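Local coordinates for protein copper induced nitroreductase D (Lactococcus lactis, PDB 4BN7) that binds flavin mononucleotide and probably acts as an FMN-dependent oxidoreductase of the nitroreductase family, at residues Y13-N18 against G146-H151; H151-I156 against W170-Q175. One frame throughout, in Å; residues are numbered along the deposited sequence.

Overall arrangement
Contacts 1 and 2 follow one another along the chain, contact 1 closing at H151 and contact 2 opening on that same residue, with centres about 17 Å apart. Both rest on one antiparallel sheet in which strand 170-181 is the shared partner: strands 15-16 and 145-150 each pair with it, and contact 2 sets the loop after strand 145-150 against its first half. Q150 N lies 2.8 Å from Q175 O, a probable hydrogen bond that ties the two contacts together. Both also touch FMN and the bound dichlorophenol ligand RLM; the strand end and the loop that continues it together line one side of a site that the second subunit helps to complete.

Contact 1. Residues Y13-N18 against G146-H151; sequences YALGRN and GANLQH. With FMN (flavin mononucleotide), chain B; RLM (2,6-bis(chloranyl)-4-[(4-hydroxyphenyl)amino]phenol), chain C.
Y13 and N148 cross at about a right angle; Y13 CD1 lies 3.8 Å from N148 CG, the ring and amide planes 39° apart. With nothing polar passing directly between the two side chains, the pair is in van der Waals contact and does not stack. Further along the same ring, Q150 NE2 comes in at the edge, near the ring plane. N148 CG sits between its backbone N and carbonyl carbon (chi1 62°), which carries the amide up beside Y13. There N148 OD1 receives Q150 NE2 at 2.8 Å, the donor tilted from the N148 carbonyl plane. That bond helps fix the rotation of the Q150 amide, whose NE2 also donates to FMN O2 at 3.1 Å. Y13 OH gives a second, shorter bond to FMN O2, 2.6 Å long, so one flavin carbonyl oxygen is gripped from both segments; Q150 OE1 receives only a weak bond from FMN N3. N148 is thus a second-shell residue behind the flavin-binding Q150. N148 ND2 donates to I12 O and to a water, which passes a bond on to Y13 O, while L15 CD1 packs 3.5 Å from N148 ND2. The other leucine methyl, CD2, rests 3.6 Å from G146 O. Just past the end of the strand, H151 ND1 points almost straight at FMN O4, and the imidazole meets the ring of W124 of the second subunit. The two segments do not pair as strands: 15-16 and 145-150 each bond through their backbones to strand 170-181, G16 with S180 and N148 with V177, while L15 and N148 both lean on V177 of that strand and F91 of helix 87-92 covers N148 and Q150.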
# COMPACT_ATOMS: atom_id res chain seq x y z
N TYR A 13 -3.85 -16.25 -12.01
CA TYR A 13 -2.80 -16.49 -12.99
C TYR A 13 -3.34 -16.84 -14.37
O TYR A 13 -2.68 -16.57 -15.38
CB TYR A 13 -1.84 -17.58 -12.50
CG TYR A 13 -0.99 -17.15 -11.33
CD1 TYR A 13 -0.04 -16.14 -11.47
CD2 TYR A 13 -1.13 -17.75 -10.09
CE1 TYR A 13 0.75 -15.75 -10.40
CE2 TYR A 13 -0.35 -17.37 -9.02
CZ TYR A 13 0.59 -16.37 -9.17
OH TYR A 13 1.36 -16.00 -8.10
N ALA A 14 -4.53 -17.44 -14.43
CA ALA A 14 -5.10 -17.85 -15.71
C ALA A 14 -5.94 -16.72 -16.26
O ALA A 14 -7.11 -16.56 -15.90
CB ALA A 14 -5.94 -19.11 -15.55
N LEU A 15 -5.32 -15.92 -17.12
CA LEU A 15 -5.94 -14.70 -17.62
C LEU A 15 -6.11 -14.76 -19.14
O LEU A 15 -5.28 -15.34 -19.85
CB LEU A 15 -5.10 -13.48 -17.24
CG LEU A 15 -5.00 -13.17 -15.75
CD1 LEU A 15 -4.00 -12.05 -15.51
CD2 LEU A 15 -6.37 -12.79 -15.19
N GLY A 16 -7.19 -14.15 -19.62
CA GLY A 16 -7.44 -14.05 -21.04
C GLY A 16 -7.76 -12.64 -21.48
O GLY A 16 -7.54 -11.67 -20.74
N ARG A 17 -8.31 -12.51 -22.69
CA ARG A 17 -8.53 -11.21 -23.30
C ARG A 17 -10.00 -10.92 -23.58
O ARG A 17 -10.34 -10.10 -24.44
CB ARG A 17 -7.71 -11.12 -24.59
CG ARG A 17 -6.24 -11.34 -24.34
CD ARG A 17 -5.39 -11.17 -25.59
NE ARG A 17 -3.97 -11.22 -25.26
CZ ARG A 17 -2.99 -11.22 -26.15
NH1 ARG A 17 -3.26 -11.17 -27.45
NH2 ARG A 17 -1.73 -11.28 -25.74
N ASN A 18 -10.88 -11.58 -22.82
CA ASN A 18 -12.31 -11.40 -22.98
C ASN A 18 -12.75 -10.19 -22.17
O ASN A 18 -13.46 -10.32 -21.17
CB ASN A 18 -13.03 -12.69 -22.55
CG ASN A 18 -14.54 -12.59 -22.65
OD1 ASN A 18 -15.08 -11.86 -23.48
ND2 ASN A 18 -15.23 -13.35 -21.80
N GLY A 146 -9.38 -10.26 -13.54
CA GLY A 146 -8.40 -10.79 -12.62
C GLY A 146 -7.05 -10.15 -12.88
O GLY A 146 -6.86 -9.50 -13.91
N ALA A 147 -6.12 -10.34 -11.96
CA ALA A 147 -4.77 -9.82 -12.14
C ALA A 147 -3.80 -10.54 -11.23
O ALA A 147 -4.19 -11.19 -10.26
CB ALA A 147 -4.74 -8.32 -11.85
N ASN A 148 -2.53 -10.44 -11.58
CA ASN A 148 -1.47 -10.93 -10.71
C ASN A 148 -0.31 -9.94 -10.79
O ASN A 148 -0.16 -9.23 -11.78
CB ASN A 148 -1.06 -12.35 -11.08
CG ASN A 148 -0.50 -12.47 -12.49
OD1 ASN A 148 0.66 -12.19 -12.74
ND2 ASN A 148 -1.33 -12.95 -13.42
N LEU A 149 0.49 -9.88 -9.73
CA LEU A 149 1.53 -8.88 -9.59
C LEU A 149 2.90 -9.54 -9.70
O LEU A 149 3.22 -10.46 -8.94
CB LEU A 149 1.39 -8.17 -8.23
CG LEU A 149 2.39 -7.05 -7.92
CD1 LEU A 149 2.19 -5.91 -8.91
CD2 LEU A 149 2.24 -6.55 -6.48
N GLN A 150 3.70 -9.07 -10.65
CA GLN A 150 5.02 -9.64 -10.92
C GLN A 150 6.12 -8.63 -10.66
O GLN A 150 5.87 -7.42 -10.58
CB GLN A 150 5.10 -10.12 -12.37
CG GLN A 150 4.11 -11.21 -12.72
CD GLN A 150 4.15 -12.36 -11.73
OE1 GLN A 150 5.23 -12.80 -11.32
NE2 GLN A 150 2.98 -12.84 -11.33
N HIS A 151 7.35 -9.13 -10.54
CA HIS A 151 8.50 -8.27 -10.28
C HIS A 151 9.72 -8.66 -11.11
O HIS A 151 10.65 -9.30 -10.61
CB HIS A 151 8.83 -8.26 -8.79
CG HIS A 151 7.75 -7.66 -7.97
ND1 HIS A 151 6.70 -8.39 -7.46
CD2 HIS A 151 7.51 -6.37 -7.61
CE1 HIS A 151 5.88 -7.59 -6.80
NE2 HIS A 151 6.35 -6.36 -6.88
N1 FMN B . 2.79 -12.87 -6.79
C2 FMN B . 3.62 -13.39 -7.93
O2 FMN B . 3.17 -14.26 -8.62
N3 FMN B . 4.92 -12.83 -8.16
C4 FMN B . 5.42 -11.83 -7.36
O4 FMN B . 6.46 -11.32 -7.62
C4A FMN B . 4.62 -11.32 -6.24
N5 FMN B . 5.06 -10.41 -5.47
C5A FMN B . 4.10 -9.69 -4.57
C6 FMN B . 4.52 -8.39 -3.90
C7 FMN B . 3.67 -7.74 -3.12
C7M FMN B . 4.08 -6.45 -2.42
C8 FMN B . 2.26 -8.31 -2.90
C8M FMN B . 1.27 -7.53 -2.04
C9 FMN B . 1.90 -9.44 -3.47
C9A FMN B . 2.87 -10.19 -4.35
N10 FMN B . 2.47 -11.43 -4.98
C10 FMN B . 3.26 -11.91 -6.01
C1' FMN B . 1.15 -11.99 -4.78
C2' FMN B . 1.02 -12.56 -3.37
O2' FMN B . 1.67 -13.80 -3.30
C3' FMN B . -0.47 -12.72 -3.07
O3' FMN B . -1.02 -11.43 -3.03
C4' FMN B . -0.67 -13.48 -1.75
O4' FMN B . -0.25 -14.81 -1.88
C5' FMN B . -2.14 -13.49 -1.33
O5' FMN B . -2.89 -14.10 -2.34
P FMN B . -4.09 -13.24 -3.05
O1P FMN B . -4.92 -12.63 -2.00
O2P FMN B . -3.40 -12.06 -3.95
O3P FMN B . -4.91 -14.29 -3.98
CAI RLM C . 6.12 -15.55 -6.29
CAN RLM C . 5.15 -15.18 -5.36
CLC RLM C . 3.68 -16.07 -5.16
CAP RLM C . 5.36 -14.06 -4.58
OAA RLM C . 4.42 -13.71 -3.66
CAO RLM C . 6.52 -13.31 -4.67
CLD RLM C . 6.68 -11.94 -3.63
CAJ RLM C . 7.48 -13.68 -5.59
CAQ RLM C . 7.28 -14.79 -6.41
NAK RLM C . 8.28 -15.20 -7.35
CAM RLM C . 8.79 -14.34 -8.37
CAG RLM C . 8.53 -14.63 -9.70
CAE RLM C . 9.03 -13.81 -10.69
CAL RLM C . 9.80 -12.71 -10.36
OAB RLM C . 10.30 -11.90 -11.35
CAF RLM C . 10.07 -12.42 -9.03
CAH RLM C . 9.56 -13.24 -8.03
O HOH W 1 -1.14 -14.54 -16.07

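Contact 2. Residues H151-I156 against W170-Q175; sequences HYNPLI and WKLRGQ. With RLM (2,6-bis(chloranyl)-4-[(4-hydroxyphenyl)amino]phenol), chain C; FMN (flavin mononucleotide), chain B.
Q175 reaches across to the H151-I156 loop and holds it with both ends of its amide. OE1 receives Y152 N at 2.8 Å, nearly straight at 175° and on a lone pair in the carbonyl plane, while NE2 donates to N153 OD1 at 3.0 Å, the two amide planes standing 79° apart. The Q175 chain bends at chi2 (91°), which turns the amide back toward the loop. With an alanine in place of Q175, Y152 N and N153 OD1 would probably both lose these partners and the loop would be less firmly tied to the strand. N153 N is buried here without a partner. Close by, the H151 ring edge meets R173 O, with CD2 3.0 Å away, and I156 CG1 packs on L172 CD2 at 3.8 Å. Toward solvent the fit is looser: N153 ND2 stands 3.7 Å from R173 NH1, and one water accepts from both nitrogens. R173 NH1 also donates to L172 O, and its NE forms a salt bridge with E126. On the loop's ligand side, RLM OAB donates to H151 O at 2.7 Å and lies over one face of the Y152 ring. On the strand, R173 and G174 both pair with F100 as a classic beta bulge, and the loop, with a cis peptide before P154, leads from the FMN-binding strand end into helix 157-163, forming part of the flavin and ligand pocket of this nitroreductase-family protein.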
# COMPACT_ATOMS: atom_id res chain seq x y z
N HIS A 151 7.35 -9.13 -10.54
CA HIS A 151 8.50 -8.27 -10.28
C HIS A 151 9.72 -8.66 -11.11
O HIS A 151 10.65 -9.30 -10.61
CB HIS A 151 8.83 -8.26 -8.79
CG HIS A 151 7.75 -7.66 -7.97
ND1 HIS A 151 6.70 -8.39 -7.46
CD2 HIS A 151 7.51 -6.37 -7.61
CE1 HIS A 151 5.88 -7.59 -6.80
NE2 HIS A 151 6.35 -6.36 -6.88
N TYR A 152 9.71 -8.26 -12.37
CA TYR A 152 10.85 -8.50 -13.26
C TYR A 152 11.76 -7.28 -13.34
O TYR A 152 12.69 -7.24 -14.15
CB TYR A 152 10.36 -8.92 -14.64
CG TYR A 152 9.79 -10.32 -14.63
CD1 TYR A 152 10.63 -11.42 -14.58
CD2 TYR A 152 8.42 -10.54 -14.63
CE1 TYR A 152 10.13 -12.70 -14.55
CE2 TYR A 152 7.91 -11.83 -14.60
CZ TYR A 152 8.77 -12.90 -14.55
OH TYR A 152 8.27 -14.19 -14.53
N ASN A 153 11.48 -6.30 -12.49
CA ASN A 153 12.43 -5.25 -12.18
C ASN A 153 13.47 -5.81 -11.22
O ASN A 153 13.14 -6.67 -10.39
CB ASN A 153 11.71 -4.08 -11.51
CG ASN A 153 10.85 -4.51 -10.34
OD1 ASN A 153 9.81 -5.15 -10.52
ND2 ASN A 153 11.27 -4.16 -9.13
N PRO A 154 14.73 -5.33 -11.30
CA PRO A 154 15.26 -4.27 -12.16
C PRO A 154 15.74 -4.76 -13.53
O PRO A 154 16.26 -3.97 -14.30
CB PRO A 154 16.47 -3.78 -11.37
CG PRO A 154 16.97 -5.01 -10.70
CD PRO A 154 15.74 -5.80 -10.34
N LEU A 155 15.58 -6.05 -13.80
CA LEU A 155 16.13 -6.66 -15.01
C LEU A 155 15.63 -6.02 -16.31
O LEU A 155 16.41 -5.83 -17.24
CB LEU A 155 15.81 -8.16 -15.01
CG LEU A 155 16.27 -8.99 -16.21
CD1 LEU A 155 17.79 -9.10 -16.27
CD2 LEU A 155 15.63 -10.37 -16.16
N ILE A 156 14.34 -5.69 -16.36
CA ILE A 156 13.73 -5.19 -17.60
C ILE A 156 13.66 -3.66 -17.68
O ILE A 156 13.23 -3.12 -18.70
CB ILE A 156 12.30 -5.76 -17.80
CG1 ILE A 156 11.35 -5.24 -16.71
CG2 ILE A 156 12.33 -7.28 -17.80
CD1 ILE A 156 9.90 -5.64 -16.93
N TRP A 170 11.77 7.62 -13.63
CA TRP A 170 10.74 6.63 -13.29
C TRP A 170 11.37 5.30 -12.88
O TRP A 170 11.98 4.61 -13.70
CB TRP A 170 9.80 6.39 -14.47
CG TRP A 170 8.85 7.51 -14.81
CD1 TRP A 170 8.98 8.83 -14.51
CD2 TRP A 170 7.62 7.38 -15.54
NE1 TRP A 170 7.91 9.54 -15.01
CE2 TRP A 170 7.06 8.67 -15.64
CE3 TRP A 170 6.94 6.30 -16.11
CZ2 TRP A 170 5.85 8.90 -16.29
CZ3 TRP A 170 5.74 6.54 -16.75
CH2 TRP A 170 5.21 7.82 -16.84
N LYS A 171 11.22 4.93 -11.61
CA LYS A 171 11.82 3.71 -11.10
C LYS A 171 10.78 2.59 -11.04
O LYS A 171 9.81 2.67 -10.29
CB LYS A 171 12.43 3.96 -9.72
CG LYS A 171 13.02 2.73 -9.05
CD LYS A 171 13.42 3.03 -7.60
CE LYS A 171 14.34 1.95 -7.04
NZ LYS A 171 14.59 2.11 -5.58
N LEU A 172 10.99 1.56 -11.84
CA LEU A 172 10.01 0.48 -11.96
C LEU A 172 9.93 -0.32 -10.67
O LEU A 172 10.96 -0.71 -10.11
CB LEU A 172 10.37 -0.43 -13.14
CG LEU A 172 9.43 -1.61 -13.45
CD1 LEU A 172 8.02 -1.12 -13.75
CD2 LEU A 172 9.98 -2.41 -14.62
N ARG A 173 8.70 -0.55 -10.18
CA ARG A 173 8.48 -1.25 -8.92
C ARG A 173 7.68 -2.56 -9.04
O ARG A 173 7.85 -3.47 -8.23
CB ARG A 173 7.72 -0.36 -7.92
CG ARG A 173 8.31 1.01 -7.66
CD ARG A 173 9.82 0.98 -7.43
NE ARG A 173 10.23 0.24 -6.23
CZ ARG A 173 11.19 -0.68 -6.20
NH1 ARG A 173 11.83 -1.03 -7.31
NH2 ARG A 173 11.52 -1.27 -5.06
N GLY A 174 6.79 -2.65 -10.02
CA GLY A 174 5.92 -3.81 -10.13
C GLY A 174 5.19 -3.84 -11.47
O GLY A 174 5.07 -2.82 -12.14
N GLN A 175 4.72 -5.02 -11.85
CA GLN A 175 3.97 -5.18 -13.10
C GLN A 175 2.71 -5.99 -12.84
O GLN A 175 2.78 -7.20 -12.57
CB GLN A 175 4.83 -5.87 -14.17
CG GLN A 175 6.15 -5.16 -14.44
CD GLN A 175 7.26 -5.68 -13.56
OE1 GLN A 175 7.51 -6.88 -13.51
NE2 GLN A 175 7.94 -4.77 -12.86
CAI RLM C . 6.12 -15.55 -6.29
CAN RLM C . 5.15 -15.18 -5.36
CLC RLM C . 3.68 -16.07 -5.16
CAP RLM C . 5.36 -14.06 -4.58
OAA RLM C . 4.42 -13.71 -3.66
CAO RLM C . 6.52 -13.31 -4.67
CLD RLM C . 6.68 -11.94 -3.63
CAJ RLM C . 7.48 -13.68 -5.59
CAQ RLM C . 7.28 -14.79 -6.41
NAK RLM C . 8.28 -15.20 -7.35
CAM RLM C . 8.79 -14.34 -8.37
CAG RLM C . 8.53 -14.63 -9.70
CAE RLM C . 9.03 -13.81 -10.69
CAL RLM C . 9.80 -12.71 -10.36
OAB RLM C . 10.30 -11.90 -11.35
CAF RLM C . 10.07 -12.42 -9.03
CAH RLM C . 9.56 -13.24 -8.03
N1 FMN B . 2.79 -12.87 -6.79
C2 FMN B . 3.62 -13.39 -7.93
O2 FMN B . 3.17 -14.26 -8.62
N3 FMN B . 4.92 -12.83 -8.16
C4 FMN B . 5.42 -11.83 -7.36
O4 FMN B . 6.46 -11.32 -7.62
C4A FMN B . 4.62 -11.32 -6.24
N5 FMN B . 5.06 -10.41 -5.47
C5A FMN B . 4.10 -9.69 -4.57
C6 FMN B . 4.52 -8.39 -3.90
C7 FMN B . 3.67 -7.74 -3.12
C7M FMN B . 4.08 -6.45 -2.42
C8 FMN B . 2.26 -8.31 -2.90
C8M FMN B . 1.27 -7.53 -2.04
C9 FMN B . 1.90 -9.44 -3.47
C9A FMN B . 2.87 -10.19 -4.35
N10 FMN B . 2.47 -11.43 -4.98
C10 FMN B . 3.26 -11.91 -6.01
C1' FMN B . 1.15 -11.99 -4.78
C2' FMN B . 1.02 -12.56 -3.37
O2' FMN B . 1.67 -13.80 -3.30
C3' FMN B . -0.47 -12.72 -3.07
O3' FMN B . -1.02 -11.43 -3.03
C4' FMN B . -0.67 -13.48 -1.75
O4' FMN B . -0.25 -14.81 -1.88
C5' FMN B . -2.14 -13.49 -1.33
O5' FMN B . -2.89 -14.10 -2.34
P FMN B . -4.09 -13.24 -3.05
O1P FMN B . -4.92 -12.63 -2.00
O2P FMN B . -3.40 -12.06 -3.95
O3P FMN B . -4.91 -14.29 -3.98
O HOH W 2 13.92 -2.97 -8.73